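Local coordinates for ChrR-like cupin domain-containing protein (Ralstonia eutropha, PDB 3CJX) that is of unknown function but adopts a ChrR-like cupin fold, a beta barrel that in many relatives carries a metal-centred active site, at residues 59-64 and 118-123; 11-16 and 154-159; 49-54 and 107-112. All blocks are in the same frame, centred on the assembly; numbering follows the deposited sequence.

Interaction 1. Residues 59-64 and 118-123; sequences HFHTGT and GCNVNF
His-59 presents its ring edge to the amide of Asn-122: ND1 donates to Asn-122 OD1 at 2.8 Å. The acceptor lies in the ring plane, while the ring and amide planes stand 61° apart. The next residue, Phe-60, pairs with Val-121 as the antiparallel hydrogen-bonded pair, its N 2.8 Å from Val-121 O and its O 3.0 Å from Val-121 N. Its CG lies anti to the backbone N (chi1 175°), which swings the ring away and leaves CB to pack 3.9 Å from the edge of the Phe-123 ring at CE2. His-61, paired with Asn-120, points to the same side of the sheet as His-59. The His-Phe-His spacing recalls the first conserved cupin motif, whose histidines bind a metal in many relatives; here His-61 NE2 makes a weak hydrogen bond to a glycerol, probably from the crystallisation liquor. At Thr-62 the chain leaves the strand, yet it still exchanges two bonds with Cys-119. Its N gives to Cys-119 O at 3.1 Å, and its OG1 accepts from Cys-119 N. Chi1 of 61° sets that oxygen between the backbone N and carbonyl carbon, facing the backbone N of Cys-119. Gly-63 then passes Gly-118 with their CA atoms 4.4 Å apart.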
ATOM      1  N   HIS A  59       3.247  11.494   3.964  1.00 41.51           N
ATOM      2  CA  HIS A  59       1.911  11.071   3.520  1.00 42.54           C
ATOM      3  C   HIS A  59       0.835  11.628   4.426  1.00 41.86           C
ATOM      4  O   HIS A  59       0.754  11.211   5.576  1.00 43.38           O
ATOM      5  CB  HIS A  59       1.753   9.531   3.530  1.00 42.84           C
ATOM      6  CG  HIS A  59       2.625   8.801   2.546  1.00 48.89           C
ATOM      7  ND1 HIS A  59       2.730   9.164   1.219  1.00 57.32           N
ATOM      8  CD2 HIS A  59       3.386   7.689   2.688  1.00 54.60           C
ATOM      9  CE1 HIS A  59       3.553   8.337   0.598  1.00 56.99           C
ATOM     10  NE2 HIS A  59       3.965   7.433   1.467  1.00 55.75           N
ATOM     11  N   PHE A  60       0.020  12.560   3.931  1.00 40.13           N
ATOM     12  CA  PHE A  60      -1.142  13.042   4.681  1.00 38.69           C
ATOM     13  C   PHE A  60      -2.301  12.096   4.364  1.00 38.50           C
ATOM     14  O   PHE A  60      -2.653  11.932   3.197  1.00 38.52           O
ATOM     15  CB  PHE A  60      -1.518  14.466   4.274  1.00 39.23           C
ATOM     16  CG  PHE A  60      -2.757  14.973   4.923  1.00 37.26           C
ATOM     17  CD1 PHE A  60      -2.698  15.564   6.161  1.00 37.45           C
ATOM     18  CD2 PHE A  60      -3.981  14.852   4.303  1.00 38.86           C
ATOM     19  CE1 PHE A  60      -3.835  16.030   6.777  1.00 36.41           C
ATOM     20  CE2 PHE A  60      -5.132  15.314   4.922  1.00 39.97           C
ATOM     21  CZ  PHE A  60      -5.053  15.912   6.157  1.00 38.43           C
ATOM     22  N   HIS A  61      -2.890  11.487   5.396  1.00 38.73           N
ATOM     23  CA  HIS A  61      -4.003  10.525   5.225  1.00 38.59           C
ATOM     24  C   HIS A  61      -5.368  11.177   5.364  1.00 38.48           C
ATOM     25  O   HIS A  61      -5.626  11.850   6.349  1.00 37.48           O
ATOM     26  CB  HIS A  61      -3.913   9.400   6.254  1.00 38.03           C
ATOM     27  CG  HIS A  61      -2.604   8.695   6.243  1.00 43.15           C
ATOM     28  ND1 HIS A  61      -2.165   7.971   5.156  1.00 51.96           N
ATOM     29  CD2 HIS A  61      -1.619   8.621   7.169  1.00 48.84           C
ATOM     30  CE1 HIS A  61      -0.970   7.470   5.418  1.00 53.49           C
ATOM     31  NE2 HIS A  61      -0.611   7.856   6.630  1.00 53.48           N
ATOM     32  N   THR A  62      -6.239  10.977   4.381  1.00 38.39           N
ATOM     33  CA  THR A  62      -7.590  11.508   4.460  1.00 39.27           C
ATOM     34  C   THR A  62      -8.561  10.509   5.101  1.00 39.97           C
ATOM     35  O   THR A  62      -9.700  10.849   5.379  1.00 40.81           O
ATOM     36  CB  THR A  62      -8.136  11.881   3.069  1.00 39.92           C
ATOM     37  OG1 THR A  62      -8.170  10.714   2.240  1.00 37.95           O
ATOM     38  CG2 THR A  62      -7.274  12.968   2.406  1.00 36.83           C
ATOM     39  N   GLY A  63      -8.115   9.271   5.289  1.00 39.73           N
ATOM     40  CA  GLY A  63      -8.920   8.221   5.906  1.00 39.10           C
ATOM     41  C   GLY A  63      -8.011   7.370   6.773  1.00 39.47           C
ATOM     42  O   GLY A  63      -6.789   7.640   6.818  1.00 40.43           O
ATOM     43  N   THR A  64      -8.565   6.346   7.438  1.00 37.10           N
ATOM     44  CA  THR A  64      -7.768   5.532   8.366  1.00 36.39           C
ATOM     45  C   THR A  64      -6.766   4.612   7.691  1.00 34.77           C
ATOM     46  O   THR A  64      -6.891   4.315   6.517  1.00 35.03           O
ATOM     47  CB  THR A  64      -8.638   4.638   9.293  1.00 36.74           C
ATOM     48  OG1 THR A  64      -9.309   3.643   8.520  1.00 38.52           O
ATOM     49  CG2 THR A  64      -9.653   5.471  10.095  1.00 32.09           C
ATOM     50  N   GLY A 118      -9.382   6.133   2.035  1.00 38.58           N
ATOM     51  CA  GLY A 118      -9.223   7.471   1.566  1.00 39.00           C
ATOM     52  C   GLY A 118      -8.022   7.574   0.671  1.00 40.06           C
ATOM     53  O   GLY A 118      -7.507   6.590   0.142  1.00 41.66           O
ATOM     54  N   CYS A 119      -7.532   8.790   0.583  1.00 41.52           N
ATOM     55  CA  CYS A 119      -6.479   9.120  -0.318  1.00 42.00           C
ATOM     56  C   CYS A 119      -5.213   9.569   0.416  1.00 41.52           C
ATOM     57  O   CYS A 119      -5.228   9.877   1.613  1.00 42.37           O
ATOM     58  CB  CYS A 119      -7.045  10.208  -1.219  1.00 41.91           C
ATOM     59  SG  CYS A 119      -5.946  10.942  -2.286  1.00 49.21           S
ATOM     60  N   ASN A 120      -4.121   9.573  -0.328  1.00 40.15           N
ATOM     61  CA  ASN A 120      -2.863  10.027   0.225  0.50 39.92           C
ATOM     62  C   ASN A 120      -2.458  11.286  -0.500  1.00 39.74           C
ATOM     63  O   ASN A 120      -2.478  11.368  -1.721  1.00 40.30           O
ATOM     64  CB  ASN A 120      -1.779   8.935   0.206  0.50 39.80           C
ATOM     65  CG  ASN A 120      -1.952   7.915   1.340  0.50 36.02           C
ATOM     66  OD1 ASN A 120      -2.935   7.954   2.080  0.50 38.70           O
ATOM     67  ND2 ASN A 120      -0.986   7.018   1.486  0.50 20.20           N
ATOM     68  N   VAL A 121      -2.184  12.327   0.284  1.00 38.41           N
ATOM     69  CA  VAL A 121      -1.762  13.599  -0.294  1.00 37.71           C
ATOM     70  C   VAL A 121      -0.307  13.672   0.128  1.00 37.96           C
ATOM     71  O   VAL A 121       0.001  13.591   1.316  1.00 36.48           O
ATOM     72  CB  VAL A 121      -2.581  14.818   0.200  1.00 36.92           C
ATOM     73  CG1 VAL A 121      -2.175  16.071  -0.570  1.00 33.45           C
ATOM     74  CG2 VAL A 121      -4.048  14.549   0.031  1.00 33.25           C
ATOM     75  N   ASN A 122       0.571  13.824  -0.858  1.00 38.91           N
ATOM     76  CA  ASN A 122       2.022  13.780  -0.647  1.00 38.77           C
ATOM     77  C   ASN A 122       2.683  15.139  -0.560  1.00 38.10           C
ATOM     78  O   ASN A 122       2.460  16.000  -1.416  1.00 38.02           O
ATOM     79  CB  ASN A 122       2.656  12.961  -1.776  1.00 39.08           C
ATOM     80  CG  ASN A 122       2.087  11.534  -1.850  1.00 41.05           C
ATOM     81  OD1 ASN A 122       1.927  10.865  -0.830  1.00 43.01           O
ATOM     82  ND2 ASN A 122       1.763  11.082  -3.054  1.00 41.43           N
ATOM     83  N   PHE A 123       3.493  15.326   0.483  1.00 38.17           N
ATOM     84  CA  PHE A 123       4.221  16.565   0.696  1.00 38.45           C
ATOM     85  C   PHE A 123       5.687  16.279   1.012  1.00 37.96           C
ATOM     86  O   PHE A 123       6.046  15.156   1.333  1.00 37.80           O
ATOM     87  CB  PHE A 123       3.641  17.352   1.867  1.00 38.25           C
ATOM     88  CG  PHE A 123       2.211  17.782   1.697  1.00 37.76           C
ATOM     89  CD1 PHE A 123       1.904  18.999   1.152  1.00 37.24           C
ATOM     90  CD2 PHE A 123       1.185  16.996   2.157  1.00 38.50           C
ATOM     91  CE1 PHE A 123       0.591  19.413   1.028  1.00 38.24           C
ATOM     92  CE2 PHE A 123      -0.121  17.398   2.038  1.00 38.01           C
ATOM     93  CZ  PHE A 123      -0.419  18.617   1.471  1.00 38.09           C
TER

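Interaction 2. Residues 11-16 and 154-159; sequences LTVDTT and RYIAAA. With GOL (glycerol), chain J.
Val-13 rests its two methyls on the carbonyl of Arg-154, with CG2 3.5 Å from Arg-154 O and CG1 only slightly farther. Past that carbonyl, CG2 also reaches the CA of Tyr-155 and, more loosely, CG1 of Ile-156. Two residues earlier, Leu-11 meets the delta methyl of Ile-156: Leu-11 CB lies 3.7 Å from Ile-156 CD1, and Leu-11 CD2 touches the same methyl as the two side chains run across each other at a slant. Ile-156 holds CG1 anti to its carbonyl carbon (chi1 -52°), and the second bend at chi2 carries CD1 to the leucine.

Polar linkage between the segments comes through a glycerol, probably from the crystallisation liquor. Its O1 accepts from Asp-14 N at 3.3 Å; its O3 accepts from Arg-154 N at 3.1 Å and donates to Arg-154 O. The Arg-154 guanidinium turns its edge to the same molecule, NH2 standing 3.5 Å from glycerol C1.

In the cupin barrel this is where a loop near the N-terminus passes over the residues leading into the short edge strand 156-157, which runs parallel to strand 30-38. Backbone bonds from Ile-156 to Leu-35 and Met-37 fix that strand, and Val-13 also touches Phe-33. Tyr-155 points the other way, toward helix 135-148, where its OH hydrogen-bonds Asp-143. Beyond Val-13 the loop folds into an Asx turn: Asp-14 OD1 takes Thr-16 N at 2.7 Å on its anti side and Thr-16 OG1 on its syn side.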
ATOM      1  N   LEU A  11     -13.314 -15.310  -3.702  1.00 37.52           N
ATOM      2  CA  LEU A  11     -12.454 -14.271  -4.230  1.00 36.37           C
ATOM      3  C   LEU A  11     -11.182 -14.296  -3.401  1.00 35.67           C
ATOM      4  O   LEU A  11     -11.113 -13.659  -2.372  1.00 35.81           O
ATOM      5  CB  LEU A  11     -13.151 -12.924  -4.157  1.00 35.17           C
ATOM      6  CG  LEU A  11     -14.333 -12.820  -5.109  1.00 36.23           C
ATOM      7  CD1 LEU A  11     -15.118 -11.568  -4.795  1.00 32.78           C
ATOM      8  CD2 LEU A  11     -13.875 -12.848  -6.577  1.00 31.09           C
ATOM      9  N   THR A  12     -10.193 -15.055  -3.862  1.00 35.67           N
ATOM     10  CA  THR A  12      -8.951 -15.269  -3.129  1.00 36.12           C
ATOM     11  C   THR A  12      -7.699 -15.034  -3.973  1.00 36.74           C
ATOM     12  O   THR A  12      -7.662 -15.355  -5.170  1.00 38.47           O
ATOM     13  CB  THR A  12      -8.880 -16.714  -2.564  1.00 36.16           C
ATOM     14  OG1 THR A  12      -7.716 -16.849  -1.743  1.00 42.38           O
ATOM     15  CG2 THR A  12      -8.847 -17.777  -3.681  1.00 30.56           C
ATOM     16  N   VAL A  13      -6.670 -14.497  -3.318  1.00 36.18           N
ATOM     17  CA  VAL A  13      -5.405 -14.192  -3.956  1.00 36.22           C
ATOM     18  C   VAL A  13      -4.250 -14.783  -3.170  1.00 36.01           C
ATOM     19  O   VAL A  13      -4.097 -14.473  -2.005  1.00 37.51           O
ATOM     20  CB  VAL A  13      -5.182 -12.676  -4.003  1.00 37.03           C
ATOM     21  CG1 VAL A  13      -3.813 -12.366  -4.553  1.00 36.49           C
ATOM     22  CG2 VAL A  13      -6.245 -12.003  -4.845  1.00 38.42           C
ATOM     23  N   ASP A  14      -3.445 -15.635  -3.786  1.00 35.15           N
ATOM     24  CA  ASP A  14      -2.276 -16.193  -3.118  1.00 35.23           C
ATOM     25  C   ASP A  14      -1.066 -15.315  -3.451  1.00 35.38           C
ATOM     26  O   ASP A  14      -0.577 -15.338  -4.591  1.00 35.18           O
ATOM     27  CB  ASP A  14      -2.043 -17.634  -3.577  1.00 34.17           C
ATOM     28  CG  ASP A  14      -0.795 -18.262  -2.959  1.00 35.85           C
ATOM     29  OD1 ASP A  14       0.075 -17.531  -2.438  1.00 35.17           O
ATOM     30  OD2 ASP A  14      -0.664 -19.503  -3.013  1.00 39.21           O
ATOM     31  N   THR A  15      -0.566 -14.561  -2.467  1.00 35.24           N
ATOM     32  CA  THR A  15       0.576 -13.662  -2.728  1.00 35.63           C
ATOM     33  C   THR A  15       1.929 -14.356  -2.946  1.00 35.89           C
ATOM     34  O   THR A  15       2.881 -13.699  -3.311  1.00 37.44           O
ATOM     35  CB  THR A  15       0.725 -12.552  -1.663  1.00 35.70           C
ATOM     36  OG1 THR A  15       1.018 -13.128  -0.385  1.00 37.39           O
ATOM     37  CG2 THR A  15      -0.537 -11.710  -1.575  1.00 31.22           C
ATOM     38  N   THR A  16       2.017 -15.669  -2.734  1.00 36.25           N
ATOM     39  CA  THR A  16       3.256 -16.429  -3.007  1.00 35.29           C
ATOM     40  C   THR A  16       3.284 -17.102  -4.390  1.00 35.02           C
ATOM     41  O   THR A  16       4.313 -17.613  -4.789  1.00 35.30           O
ATOM     42  CB  THR A  16       3.511 -17.541  -1.958  1.00 34.88           C
ATOM     43  OG1 THR A  16       2.581 -18.612  -2.127  1.00 32.44           O
ATOM     44  CG2 THR A  16       3.409 -16.997  -0.552  1.00 33.34           C
ATOM     45  N   ARG A 154      -3.485 -11.739 -10.207  1.00 38.15           N
ATOM     46  CA  ARG A 154      -4.870 -11.272 -10.192  1.00 39.01           C
ATOM     47  C   ARG A 154      -5.147 -10.678  -8.835  1.00 38.35           C
ATOM     48  O   ARG A 154      -4.574 -11.130  -7.849  1.00 39.10           O
ATOM     49  CB  ARG A 154      -5.863 -12.416 -10.347  1.00 39.45           C
ATOM     50  CG  ARG A 154      -5.731 -13.254 -11.590  1.00 45.49           C
ATOM     51  CD  ARG A 154      -6.910 -14.232 -11.682  1.00 55.04           C
ATOM     52  NE  ARG A 154      -7.001 -15.100 -10.500  1.00 60.75           N
ATOM     53  CZ  ARG A 154      -8.034 -15.898 -10.218  1.00 59.49           C
ATOM     54  NH1 ARG A 154      -9.104 -15.961 -11.013  1.00 53.90           N
ATOM     55  NH2 ARG A 154      -8.001 -16.636  -9.112  1.00 56.91           N
ATOM     56  N   TYR A 155      -6.036  -9.690  -8.789  1.00 37.21           N
ATOM     57  CA  TYR A 155      -6.449  -9.065  -7.531  1.00 36.58           C
ATOM     58  C   TYR A 155      -7.960  -8.765  -7.597  1.00 35.89           C
ATOM     59  O   TYR A 155      -8.584  -8.898  -8.645  1.00 35.00           O
ATOM     60  CB  TYR A 155      -5.605  -7.810  -7.226  1.00 36.35           C
ATOM     61  CG  TYR A 155      -5.805  -6.678  -8.210  1.00 34.86           C
ATOM     62  CD1 TYR A 155      -5.041  -6.602  -9.366  1.00 35.54           C
ATOM     63  CD2 TYR A 155      -6.763  -5.691  -7.985  1.00 33.64           C
ATOM     64  CE1 TYR A 155      -5.220  -5.585 -10.276  1.00 36.97           C
ATOM     65  CE2 TYR A 155      -6.954  -4.660  -8.892  1.00 33.77           C
ATOM     66  CZ  TYR A 155      -6.177  -4.617 -10.042  1.00 36.01           C
ATOM     67  OH  TYR A 155      -6.349  -3.631 -10.981  1.00 35.09           O
ATOM     68  N   ILE A 156      -8.543  -8.375  -6.472  1.00 35.13           N
ATOM     69  CA  ILE A 156      -9.968  -8.098  -6.410  1.00 34.43           C
ATOM     70  C   ILE A 156     -10.211  -6.600  -6.572  1.00 34.36           C
ATOM     71  O   ILE A 156      -9.501  -5.786  -5.971  1.00 34.02           O
ATOM     72  CB  ILE A 156     -10.559  -8.549  -5.077  1.00 34.39           C
ATOM     73  CG1 ILE A 156     -10.182  -9.998  -4.791  1.00 32.04           C
ATOM     74  CG2 ILE A 156     -12.069  -8.346  -5.077  1.00 32.90           C
ATOM     75  CD1 ILE A 156     -10.579 -10.926  -5.852  1.00 33.20           C
ATOM     76  N   ALA A 157     -11.213  -6.245  -7.380  1.00 33.14           N
ATOM     77  CA  ALA A 157     -11.532  -4.857  -7.647  1.00 33.10           C
ATOM     78  C   ALA A 157     -13.032  -4.639  -7.623  1.00 33.27           C
ATOM     79  O   ALA A 157     -13.785  -5.474  -8.082  1.00 32.00           O
ATOM     80  CB  ALA A 157     -10.967  -4.444  -8.996  1.00 32.43           C
ATOM     81  N   ALA A 158     -13.454  -3.509  -7.068  1.00 34.53           N
ATOM     82  CA  ALA A 158     -14.865  -3.151  -7.011  1.00 34.93           C
ATOM     83  C   ALA A 158     -15.177  -2.334  -8.259  1.00 35.79           C
ATOM     84  O   ALA A 158     -14.425  -1.424  -8.599  1.00 37.96           O
ATOM     85  CB  ALA A 158     -15.153  -2.347  -5.753  1.00 33.23           C
ATOM     86  N   ALA A 159     -16.251  -2.673  -8.965  1.00 36.67           N
ATOM     87  CA  ALA A 159     -16.667  -1.907 -10.162  1.00 37.42           C
ATOM     88  C   ALA A 159     -17.364  -0.594  -9.778  1.00 36.11           C
ATOM     89  O   ALA A 159     -17.843  -0.439  -8.656  1.00 33.87           O
ATOM     90  CB  ALA A 159     -17.587  -2.752 -11.077  1.00 36.85           C
TER
HETATM   91  C1  GOL J 202      -5.035 -16.823  -7.271  1.00 53.67           C
HETATM   92  O1  GOL J 202      -4.792 -17.530  -6.068  1.00 52.86           O
HETATM   93  C2  GOL J 202      -3.769 -16.202  -7.853  1.00 51.35           C
HETATM   94  O2  GOL J 202      -2.751 -17.180  -7.793  1.00 47.66           O
HETATM   95  C3  GOL J 202      -3.348 -14.916  -7.114  1.00 51.52           C
HETATM   96  O3  GOL J 202      -3.040 -13.820  -7.970  1.00 46.87           O

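Interaction 3. Residues 49-54 and 107-112; sequences SFAPGL and EGQTEV
Phe-50 and Thr-110 form the antiparallel hydrogen-bonded pair of this contact, exchanging two backbone bonds: Phe-50 N to Thr-110 O and Thr-110 N to Phe-50 O, both 2.8 Å. Next to them, Ser-49 and Glu-111 are a non-hydrogen-bonded pair linked through their side chains instead. Ser-49 OG, swung anti to the backbone N (chi1 -174°), donates to Glu-111 OE2 at 2.7 Å, meeting it from above the carboxylate plane. The same Ser-49 OG accepts from Gln-109 NE2 at 3.0 Å, in the plane of that amide and almost straight (173°), so two bonds grip the hydroxyl. The other carboxylate oxygen, OE1, has a salt bridge to Arg-47. These strands, 43-50 and 110-117, are neighbours in the mixed sheet of the cupin barrel, and the contact lies where one ends and the other begins. Water then takes over as they part: one molecule donates to Phe-50 O and Gly-108 O and lies 2.6 Å from Thr-110 OG1, which also bonds Cys-73 O. On the side of the sheet that carries Phe-50, Val-112 CG2 abuts the edge of its ring, 3.7 Å from Phe-50 CE2, and the ring also meets Phe-100. Farther along, Pro-52 CG lies 3.5 Å from Gly-108 O.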
ATOM      1  N   SER A  49       6.351  -4.799   0.166  1.00 36.86           N
ATOM      2  CA  SER A  49       7.660  -5.366   0.494  1.00 37.28           C
ATOM      3  C   SER A  49       8.680  -4.243   0.311  1.00 37.27           C
ATOM      4  O   SER A  49       8.961  -3.816  -0.803  1.00 36.15           O
ATOM      5  CB  SER A  49       7.990  -6.568  -0.385  1.00 36.48           C
ATOM      6  OG  SER A  49       9.188  -7.184   0.043  1.00 40.20           O
ATOM      7  N   PHE A  50       9.209  -3.756   1.430  1.00 38.13           N
ATOM      8  CA  PHE A  50      10.120  -2.632   1.419  1.00 37.70           C
ATOM      9  C   PHE A  50      11.586  -2.987   1.584  1.00 38.04           C
ATOM     10  O   PHE A  50      11.954  -3.784   2.445  1.00 38.95           O
ATOM     11  CB  PHE A  50       9.748  -1.680   2.523  1.00 37.25           C
ATOM     12  CG  PHE A  50       8.382  -1.101   2.389  1.00 34.46           C
ATOM     13  CD1 PHE A  50       8.168   0.008   1.594  1.00 33.55           C
ATOM     14  CD2 PHE A  50       7.332  -1.621   3.105  1.00 35.70           C
ATOM     15  CE1 PHE A  50       6.928   0.567   1.493  1.00 35.11           C
ATOM     16  CE2 PHE A  50       6.073  -1.070   3.006  1.00 37.44           C
ATOM     17  CZ  PHE A  50       5.870   0.028   2.198  1.00 35.70           C
ATOM     18  N   ALA A  51      12.410  -2.353   0.758  1.00 37.13           N
ATOM     19  CA  ALA A  51      13.837  -2.535   0.783  1.00 37.05           C
ATOM     20  C   ALA A  51      14.403  -1.725   1.938  1.00 36.83           C
ATOM     21  O   ALA A  51      13.769  -0.763   2.386  1.00 36.94           O
ATOM     22  CB  ALA A  51      14.428  -2.049  -0.536  1.00 36.18           C
ATOM     23  N   PRO A  52      15.587  -2.111   2.439  1.00 36.27           N
ATOM     24  CA  PRO A  52      16.219  -1.330   3.493  1.00 36.07           C
ATOM     25  C   PRO A  52      16.643   0.060   3.036  1.00 36.11           C
ATOM     26  O   PRO A  52      16.862   0.284   1.859  1.00 36.14           O
ATOM     27  CB  PRO A  52      17.486  -2.131   3.810  1.00 37.05           C
ATOM     28  CG  PRO A  52      17.260  -3.492   3.267  1.00 36.16           C
ATOM     29  CD  PRO A  52      16.379  -3.304   2.086  1.00 36.52           C
ATOM     30  N   GLY A  53      16.752   0.983   3.979  1.00 36.82           N
ATOM     31  CA  GLY A  53      17.222   2.331   3.715  1.00 36.15           C
ATOM     32  C   GLY A  53      16.273   3.289   3.016  1.00 35.98           C
ATOM     33  O   GLY A  53      16.713   4.273   2.420  1.00 36.01           O
ATOM     34  N   LEU A  54      14.980   3.037   3.082  1.00 35.35           N
ATOM     35  CA  LEU A  54      14.041   3.928   2.410  1.00 36.15           C
ATOM     36  C   LEU A  54      13.489   5.003   3.312  1.00 36.00           C
ATOM     37  O   LEU A  54      13.315   4.808   4.504  1.00 36.21           O
ATOM     38  CB  LEU A  54      12.853   3.174   1.826  1.00 36.21           C
ATOM     39  CG  LEU A  54      13.160   2.149   0.739  1.00 39.48           C
ATOM     40  CD1 LEU A  54      11.832   1.662   0.185  1.00 35.37           C
ATOM     41  CD2 LEU A  54      14.067   2.724  -0.376  1.00 33.80           C
ATOM     42  N   GLU A 107      18.528  -6.136   7.628  1.00 40.48           N
ATOM     43  CA  GLU A 107      19.246  -7.122   6.832  0.50 40.73           C
ATOM     44  C   GLU A 107      18.420  -7.534   5.607  1.00 40.69           C
ATOM     45  O   GLU A 107      18.982  -7.959   4.605  1.00 43.01           O
ATOM     46  CB  GLU A 107      19.650  -8.332   7.681  0.50 41.06           C
ATOM     47  CG  GLU A 107      20.822  -9.167   7.108  0.50 40.26           C
ATOM     48  CD  GLU A 107      22.167  -8.456   7.138  0.50 31.97           C
ATOM     49  OE1 GLU A 107      22.231  -7.258   7.496  0.50 26.59           O
ATOM     50  OE2 GLU A 107      23.174  -9.114   6.807  0.50 33.90           O
ATOM     51  N   GLY A 108      17.105  -7.378   5.675  1.00 39.53           N
ATOM     52  CA  GLY A 108      16.273  -7.724   4.543  1.00 38.98           C
ATOM     53  C   GLY A 108      15.047  -6.864   4.313  1.00 38.53           C
ATOM     54  O   GLY A 108      14.991  -5.689   4.684  1.00 38.19           O
ATOM     55  N   GLN A 109      14.057  -7.481   3.690  1.00 37.51           N
ATOM     56  CA  GLN A 109      12.852  -6.791   3.333  1.00 37.42           C
ATOM     57  C   GLN A 109      11.981  -6.634   4.544  1.00 37.94           C
ATOM     58  O   GLN A 109      12.004  -7.466   5.446  1.00 39.52           O
ATOM     59  CB  GLN A 109      12.075  -7.577   2.277  1.00 37.23           C
ATOM     60  CG  GLN A 109      12.792  -7.730   0.951  1.00 35.17           C
ATOM     61  CD  GLN A 109      12.940  -6.434   0.235  1.00 35.70           C
ATOM     62  OE1 GLN A 109      14.038  -5.927   0.081  1.00 40.53           O
ATOM     63  NE2 GLN A 109      11.816  -5.849  -0.160  1.00 39.78           N
ATOM     64  N   THR A 110      11.213  -5.557   4.546  1.00 37.33           N
ATOM     65  CA  THR A 110      10.242  -5.283   5.571  1.00 36.14           C
ATOM     66  C   THR A 110       8.924  -5.566   4.880  1.00 37.04           C
ATOM     67  O   THR A 110       8.612  -4.955   3.855  1.00 38.04           O
ATOM     68  CB  THR A 110      10.354  -3.833   6.055  1.00 36.35           C
ATOM     69  OG1 THR A 110      11.601  -3.666   6.756  1.00 36.55           O
ATOM     70  CG2 THR A 110       9.213  -3.476   6.977  1.00 31.36           C
ATOM     71  N   GLU A 111       8.166  -6.510   5.427  1.00 37.30           N
ATOM     72  CA  GLU A 111       6.905  -6.958   4.841  1.00 36.93           C
ATOM     73  C   GLU A 111       5.683  -6.490   5.628  1.00 36.55           C
ATOM     74  O   GLU A 111       5.554  -6.801   6.829  1.00 37.31           O
ATOM     75  CB  GLU A 111       6.891  -8.496   4.800  1.00 37.14           C
ATOM     76  CG  GLU A 111       8.024  -9.152   4.004  1.00 37.06           C
ATOM     77  CD  GLU A 111       7.959  -8.871   2.511  1.00 40.33           C
ATOM     78  OE1 GLU A 111       6.993  -8.246   2.051  1.00 42.33           O
ATOM     79  OE2 GLU A 111       8.874  -9.287   1.779  1.00 42.37           O
ATOM     80  N   VAL A 112       4.760  -5.784   4.973  1.00 35.37           N
ATOM     81  CA  VAL A 112       3.554  -5.325   5.683  1.00 35.27           C
ATOM     82  C   VAL A 112       2.270  -5.645   4.933  1.00 35.95           C
ATOM     83  O   VAL A 112       2.278  -5.899   3.733  1.00 36.45           O
ATOM     84  CB  VAL A 112       3.581  -3.816   5.942  1.00 34.56           C
ATOM     85  CG1 VAL A 112       4.863  -3.412   6.667  1.00 32.20           C
ATOM     86  CG2 VAL A 112       3.465  -3.078   4.643  1.00 33.37           C
TER
HETATM   87  O   HOH W   1      11.645  -3.543  -2.450  1.00 37.39           O
HETATM   88  O   HOH W   2      13.387  -3.377   4.920  1.00 24.63           O

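Interactions 1 and 3 are successive pairings in the two sheets of the barrel: strand 43-50 is followed in the chain by 58-61, and 110-117 by 120-123. Both are antiparallel backbone ladders with one aromatic-aliphatic side. Interaction 3 is partly buried and its polar side joins serine, glutamate and glutamine; interaction 1 lies at the surface and sets histidines against asparagines. Interaction 2, also superficial, has no such ladder; it consists of aliphatic touches, with a glycerol, probably from the crystallisation liquor, bridging the backbones in this crystal. It reaches the same sheet as interaction 3, at edge strand 156-157, and closes a loop enclosing both other contacts. Its centre is about 24 Å from that of interaction 1, across the chain's centre.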